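Local atomic coordinates of Ala-tRNApro hydrolase ProX (Aeropyrum pernix, PDB entry 1WDV), a protein that probably removes alanine mischarged onto proline tRNA, acting as a free-standing trans-editing deacylase alongside prolyl-tRNA synthetase. Residues Lys23-Arg26 and Glu30-Ala33. Sequence-based numbering, arbitrary orientation.
Sequences KPTR and EAAA
Glu30 reaches back from the first turn of helix 28-35 and takes the backbone N-H of Arg26 on OE1, at 3.0 Å from N and almost perfectly straight (179°). The amide comes in from above the carboxylate plane. With CG anti to the backbone N (chi1 179°) and the chain extended beyond it, the glutamate carries its carboxylate from the helix to the loop backbone. Packing is tight along its stem, where Thr25 and Glu30 run past each other in opposite directions and Thr25 CG2 lies 3.5 Å from Glu30 CG; the branched threonine also turns OG1 to the small CB of Ala31, 3.9 Å away. The carboxylate side is looser and wet: one water donates to Pro24 O and, at 2.7 Å, to Glu30 OE1, while another donates to Lys23 O and, weakly, to OE2 of Glu30. With an alanine here in place of the glutamate, the Arg26 N-H would probably lose its carboxylate acceptor and Thr25 CG2 its closest neighbour, Glu30 CG. Thr27 OG1 accepts the Glu30 N-H at the helix start, and the contact is that of a first-turn glutamate holding the loop that leads into its own helix, within the editing domain.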
loop_
_atom_site.group_PDB
_atom_site.type_symbol
_atom_site.label_atom_id
_atom_site.label_comp_id
_atom_site.label_asym_id
_atom_site.label_seq_id
_atom_site.Cartn_x
_atom_site.Cartn_y
_atom_site.Cartn_z
ATOM N N LYS A 23 -13.638 10.791 10.584
ATOM C CA LYS A 23 -12.422 11.338 11.160
ATOM C C LYS A 23 -11.332 10.366 10.729
ATOM O O LYS A 23 -11.529 9.158 10.739
ATOM C CB LYS A 23 -12.514 11.383 12.686
ATOM C CG LYS A 23 -13.486 12.456 13.164
ATOM C CD LYS A 23 -13.683 12.433 14.659
ATOM C CE LYS A 23 -14.686 13.502 15.078
ATOM N NZ LYS A 23 -14.742 13.586 16.567
ATOM N N PRO A 24 -10.171 10.877 10.325
ATOM C CA PRO A 24 -9.141 9.913 9.919
ATOM C C PRO A 24 -8.726 8.968 11.059
ATOM O O PRO A 24 -8.655 9.365 12.219
ATOM C CB PRO A 24 -7.993 10.806 9.431
ATOM C CG PRO A 24 -8.208 12.110 10.167
ATOM C CD PRO A 24 -9.708 12.272 10.213
ATOM N N THR A 25 -8.460 7.706 10.734
ATOM C CA THR A 25 -8.050 6.801 11.789
ATOM C C THR A 25 -6.592 7.058 12.076
ATOM O O THR A 25 -5.835 7.479 11.192
ATOM C CB THR A 25 -8.252 5.336 11.405
ATOM O OG1 THR A 25 -7.635 5.066 10.134
ATOM C CG2 THR A 25 -9.737 5.045 11.313
ATOM N N ARG A 26 -6.206 6.808 13.308
ATOM C CA ARG A 26 -4.832 7.040 13.726
ATOM C C ARG A 26 -4.047 5.753 13.886
ATOM O O ARG A 26 -2.815 5.786 14.012
ATOM C CB ARG A 26 -4.810 7.833 15.044
ATOM C CG ARG A 26 -5.431 9.223 14.979
ATOM C CD ARG A 26 -5.376 9.888 16.354
ATOM N NE ARG A 26 -6.083 11.166 16.370
ATOM C CZ ARG A 26 -6.175 11.971 17.426
ATOM N NH1 ARG A 26 -5.595 11.636 18.572
ATOM N NH2 ARG A 26 -6.863 13.105 17.338
ATOM N N GLU A 30 -7.860 0.867 14.842
ATOM C CA GLU A 30 -9.067 1.662 14.654
ATOM C C GLU A 30 -9.696 1.443 13.280
ATOM O O GLU A 30 -10.903 1.292 13.179
ATOM C CB GLU A 30 -8.738 3.138 14.891
ATOM C CG GLU A 30 -9.893 4.112 14.715
ATOM C CD GLU A 30 -9.485 5.518 15.127
ATOM O OE1 GLU A 30 -8.257 5.750 15.296
ATOM O OE2 GLU A 30 -10.385 6.385 15.282
ATOM N N ALA A 31 -8.875 1.405 12.230
ATOM C CA ALA A 31 -9.405 1.187 10.893
ATOM C C ALA A 31 -10.073 -0.188 10.805
ATOM O O ALA A 31 -11.175 -0.344 10.247
ATOM C CB ALA A 31 -8.310 1.280 9.892
ATOM N N ALA A 32 -9.438 -1.203 11.388
ATOM C CA ALA A 32 -10.043 -2.534 11.310
ATOM C C ALA A 32 -11.401 -2.588 12.041
ATOM O O ALA A 32 -12.398 -3.100 11.515
ATOM C CB ALA A 32 -9.092 -3.595 11.874
ATOM N N ALA A 33 -11.449 -2.020 13.232
ATOM C CA ALA A 33 -12.679 -2.014 14.022
ATOM C C ALA A 33 -13.806 -1.263 13.334
ATOM O O ALA A 33 -14.945 -1.746 13.299
ATOM C CB ALA A 33 -12.418 -1.403 15.384
HETATM O O HOH W 1 -12.309 7.579 12.853
HETATM O O HOH W 2 -8.340 8.404 15.067
#